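Local coordinates for fusolin (Anomala cuprea entomopoxvirus, PDB 4YN1), which forms the crystalline spindles that enhance the virulence of this insect virus and is probably a chitin-active lytic polysaccharide monooxygenase, at residues Pro179-Arg184 with Ala193-Met198. Numbering follows the deposited sequence.
Sequences PLVNRR and ARVYRM
A kink in Arg197, whose chain turns at chi3 (-59°), swings its guanidinium back over strand 180-182, while the nearly straight chain of Arg184 brings a second guanidinium onto it. They meet on an antiparallel beta hairpin, strand 180-182 with strand 194-203, at the edge of the four-stranded sheet in this LPMO-like domain. It is a worked example of how a short edge strand is held by side chains as well as by backbone. The backbone share centres on the hydrogen-bonded pair Val181 and Val195, with Val181 N to Val195 O at 2.9 Å and Val195 N to Val181 O at 2.8 Å; beyond it, Arg183 N donates to Ala193 O over 3.0 Å. The Arg197 guanidinium is then sandwiched: Val181 CG2 presses on one face, 3.5 Å from NH2, and the Arg184 guanidinium lies on the opposite face, centres 3.8 Å apart and planes 29° from parallel. Glu135, on the neighbouring strand 131-140, forms a salt bridge with Arg184 and a weak, long ion pair with Arg197, so one carboxylate serves both members of the stack. Leu180 holds its CG anti to the backbone N (chi1 -175°), which sets its CD1 over one face of the Tyr196 ring in a CH-pi contact, 3.9 Å from the ring centroid. The phenol OH is hydrogen-bonded to Glu145, so this ring is held at its far end too. Waters supplement the direct bonds; one accepts from Arg197 N and donates to Pro179 O. Rotation of the Arg197 guanidinium is further fixed at its edge, where NH1 donates to Asn182 O at 3.0 Å and a water links NH2 to that same oxygen.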
ATOM      1  N   PRO A 179      19.133   8.533   4.360  1.00 16.30           N
ATOM      2  CA  PRO A 179      19.500   9.871   3.853  1.00 16.75           C
ATOM      3  C   PRO A 179      18.639  10.297   2.673  1.00 18.06           C
ATOM      4  O   PRO A 179      18.264   9.471   1.855  1.00 15.47           O
ATOM      5  CB  PRO A 179      20.958   9.698   3.416  1.00 18.83           C
ATOM      6  CG  PRO A 179      21.089   8.264   3.069  1.00 23.58           C
ATOM      7  CD  PRO A 179      20.153   7.526   4.003  1.00 18.95           C
ATOM      8  N   LEU A 180      18.385  11.606   2.577  1.00 14.50           N
ATOM      9  CA  LEU A 180      17.721  12.228   1.449  1.00 13.91           C
ATOM     10  C   LEU A 180      18.721  12.324   0.315  1.00 18.72           C
ATOM     11  O   LEU A 180      19.797  12.882   0.502  1.00 20.07           O
ATOM     12  CB  LEU A 180      17.225  13.617   1.862  1.00 13.29           C
ATOM     13  CG  LEU A 180      16.405  14.382   0.861  1.00 17.49           C
ATOM     14  CD1 LEU A 180      15.075  13.694   0.587  1.00 15.97           C
ATOM     15  CD2 LEU A 180      16.136  15.799   1.368  1.00 20.97           C
ATOM     16  N   VAL A 181      18.377  11.796  -0.847  1.00 13.76           N
ATOM     17  CA  VAL A 181      19.257  11.746  -2.016  1.00 13.18           C
ATOM     18  C   VAL A 181      18.590  12.316  -3.239  1.00 17.23           C
ATOM     19  O   VAL A 181      17.383  12.423  -3.290  1.00 15.45           O
ATOM     20  CB  VAL A 181      19.786  10.304  -2.291  1.00 17.19           C
ATOM     21  CG1 VAL A 181      20.686   9.795  -1.139  1.00 17.80           C
ATOM     22  CG2 VAL A 181      18.646   9.316  -2.574  1.00 16.32           C
ATOM     23  N   ASN A 182      19.385  12.705  -4.239  1.00 13.44           N
ATOM     24  CA  ASN A 182      18.840  13.162  -5.509  1.00 14.29           C
ATOM     25  C   ASN A 182      18.135  12.022  -6.222  1.00 18.62           C
ATOM     26  O   ASN A 182      18.683  10.915  -6.310  1.00 17.50           O
ATOM     27  CB  ASN A 182      19.972  13.662  -6.429  1.00 16.40           C
ATOM     28  CG  ASN A 182      20.567  14.949  -5.919  1.00 27.57           C
ATOM     29  OD1 ASN A 182      19.886  15.779  -5.326  1.00 30.07           O
ATOM     30  ND2 ASN A 182      21.841  15.115  -6.067  1.00 27.98           N
ATOM     31  N   ARG A 183      16.942  12.293  -6.765  1.00 13.29           N
ATOM     32  CA  ARG A 183      16.243  11.290  -7.536  1.00 14.30           C
ATOM     33  C   ARG A 183      17.025  11.002  -8.811  1.00 20.44           C
ATOM     34  O   ARG A 183      17.706  11.892  -9.341  1.00 18.79           O
ATOM     35  CB  ARG A 183      14.815  11.735  -7.877  1.00 16.86           C
ATOM     36  CG  ARG A 183      14.729  12.648  -9.095  1.00 25.83           C
ATOM     37  CD  ARG A 183      13.331  13.173  -9.328  1.00 30.68           C
ATOM     38  NE  ARG A 183      13.380  14.273 -10.288  1.00 36.11           N
ATOM     39  CZ  ARG A 183      12.381  15.104 -10.559  1.00 52.45           C
ATOM     40  NH1 ARG A 183      11.220  14.985  -9.932  1.00 34.75           N
ATOM     41  NH2 ARG A 183      12.539  16.069 -11.456  1.00 47.46           N
ATOM     42  N   ARG A 184      16.931   9.789  -9.316  1.00 18.71           N
ATOM     43  CA  ARG A 184      17.600   9.477 -10.579  1.00 18.86           C
ATOM     44  C   ARG A 184      16.740   9.952 -11.739  1.00 22.76           C
ATOM     45  O   ARG A 184      15.533  10.212 -11.579  1.00 20.53           O
ATOM     46  CB  ARG A 184      17.844   7.967 -10.712  1.00 16.69           C
ATOM     47  CG  ARG A 184      18.715   7.373  -9.633  1.00 17.79           C
ATOM     48  CD  ARG A 184      19.208   5.979 -10.045  1.00 24.02           C
ATOM     49  NE  ARG A 184      19.907   5.315  -8.948  1.00 21.59           N
ATOM     50  CZ  ARG A 184      19.355   4.525  -8.022  1.00 26.00           C
ATOM     51  NH1 ARG A 184      18.058   4.243  -8.063  1.00 16.97           N
ATOM     52  NH2 ARG A 184      20.102   3.994  -7.066  1.00 23.33           N
ATOM     53  N   ALA A 193      12.605  16.700  -6.372  1.00 14.88           N
ATOM     54  CA  ALA A 193      13.911  16.425  -6.980  1.00 15.15           C
ATOM     55  C   ALA A 193      14.706  15.483  -6.103  1.00 15.05           C
ATOM     56  O   ALA A 193      15.743  15.014  -6.537  1.00 14.20           O
ATOM     57  CB  ALA A 193      14.679  17.742  -7.151  1.00 16.95           C
ATOM     58  N   ARG A 194      14.295  15.292  -4.823  1.00 12.19           N
ATOM     59  CA  ARG A 194      15.013  14.433  -3.881  1.00 10.73           C
ATOM     60  C   ARG A 194      14.061  13.384  -3.326  1.00 14.00           C
ATOM     61  O   ARG A 194      12.862  13.622  -3.197  1.00 14.53           O
ATOM     62  CB  ARG A 194      15.570  15.243  -2.719  1.00 12.88           C
ATOM     63  CG  ARG A 194      16.635  16.228  -3.163  1.00 16.86           C
ATOM     64  CD  ARG A 194      17.075  17.172  -2.081  1.00 20.62           C
ATOM     65  NE  ARG A 194      18.094  18.052  -2.654  1.00 20.18           N
ATOM     66  CZ  ARG A 194      17.852  19.111  -3.423  1.00 33.76           C
ATOM     67  NH1 ARG A 194      16.606  19.515  -3.642  1.00 22.08           N
ATOM     68  NH2 ARG A 194      18.864  19.809  -3.941  1.00 26.01           N
ATOM     69  N   VAL A 195      14.600  12.231  -3.008  1.00 10.05           N
ATOM     70  CA  VAL A 195      13.827  11.083  -2.532  1.00  8.99           C
ATOM     71  C   VAL A 195      14.556  10.392  -1.413  1.00 11.89           C
ATOM     72  O   VAL A 195      15.726  10.666  -1.170  1.00 12.73           O
ATOM     73  CB  VAL A 195      13.597  10.078  -3.702  1.00 12.97           C
ATOM     74  CG1 VAL A 195      12.697  10.647  -4.790  1.00 13.34           C
ATOM     75  CG2 VAL A 195      14.901   9.570  -4.270  1.00 12.98           C
ATOM     76  N   TYR A 196      13.902   9.412  -0.798  1.00 11.39           N
ATOM     77  CA  TYR A 196      14.527   8.501   0.165  1.00 11.16           C
ATOM     78  C   TYR A 196      14.510   7.125  -0.474  1.00 15.86           C
ATOM     79  O   TYR A 196      13.421   6.601  -0.777  1.00 14.02           O
ATOM     80  CB  TYR A 196      13.765   8.427   1.482  1.00 13.13           C
ATOM     81  CG  TYR A 196      13.750   9.717   2.268  1.00 14.62           C
ATOM     82  CD1 TYR A 196      14.843  10.101   3.039  1.00 16.63           C
ATOM     83  CD2 TYR A 196      12.657  10.573   2.217  1.00 14.99           C
ATOM     84  CE1 TYR A 196      14.838  11.296   3.757  1.00 14.82           C
ATOM     85  CE2 TYR A 196      12.643  11.765   2.929  1.00 15.96           C
ATOM     86  CZ  TYR A 196      13.722  12.103   3.729  1.00 20.15           C
ATOM     87  OH  TYR A 196      13.684  13.261   4.446  1.00 17.72           O
ATOM     88  N   ARG A 197      15.689   6.573  -0.770  1.00 13.02           N
ATOM     89  CA  ARG A 197      15.812   5.242  -1.321  1.00 12.55           C
ATOM     90  C   ARG A 197      16.406   4.344  -0.257  1.00 17.21           C
ATOM     91  O   ARG A 197      17.321   4.748   0.451  1.00 15.46           O
ATOM     92  CB  ARG A 197      16.655   5.178  -2.601  1.00 14.86           C
ATOM     93  CG  ARG A 197      16.008   5.899  -3.787  1.00 18.99           C
ATOM     94  CD  ARG A 197      16.709   5.599  -5.125  1.00 19.58           C
ATOM     95  NE  ARG A 197      18.107   6.000  -5.071  1.00 16.55           N
ATOM     96  CZ  ARG A 197      18.609   7.169  -5.465  1.00 20.56           C
ATOM     97  NH1 ARG A 197      17.835   8.073  -6.060  1.00 16.51           N
ATOM     98  NH2 ARG A 197      19.890   7.436  -5.285  1.00 15.75           N
ATOM     99  N   MET A 198      15.877   3.144  -0.110  1.00 13.81           N
ATOM    100  CA  MET A 198      16.384   2.216   0.912  1.00 12.26           C
ATOM    101  C   MET A 198      16.288   0.798   0.369  1.00 15.62           C
ATOM    102  O   MET A 198      15.343   0.468  -0.347  1.00 14.21           O
ATOM    103  CB  MET A 198      15.625   2.388   2.258  1.00 14.02           C
ATOM    104  CG  MET A 198      14.152   2.066   2.185  1.00 16.01           C
ATOM    105  SD  MET A 198      13.055   3.011   3.228  1.00 19.32           S
ATOM    106  CE  MET A 198      12.902   4.563   2.210  1.00 15.62           C
TER
HETATM  107  O   HOH W   1      18.396   7.191   0.259  1.00 14.97           O
HETATM  108  O   HOH W   2      21.194   9.742  -6.452  1.00 31.83           O
HETATM  109  O   HOH W   3      20.577  17.100  -2.408  1.00 35.03           O
HETATM  110  O   HOH W   4      17.889  16.308  -7.638  1.00 45.62           O
HETATM  111  O   HOH W   5      15.514   7.648  -7.746  1.00 15.86           O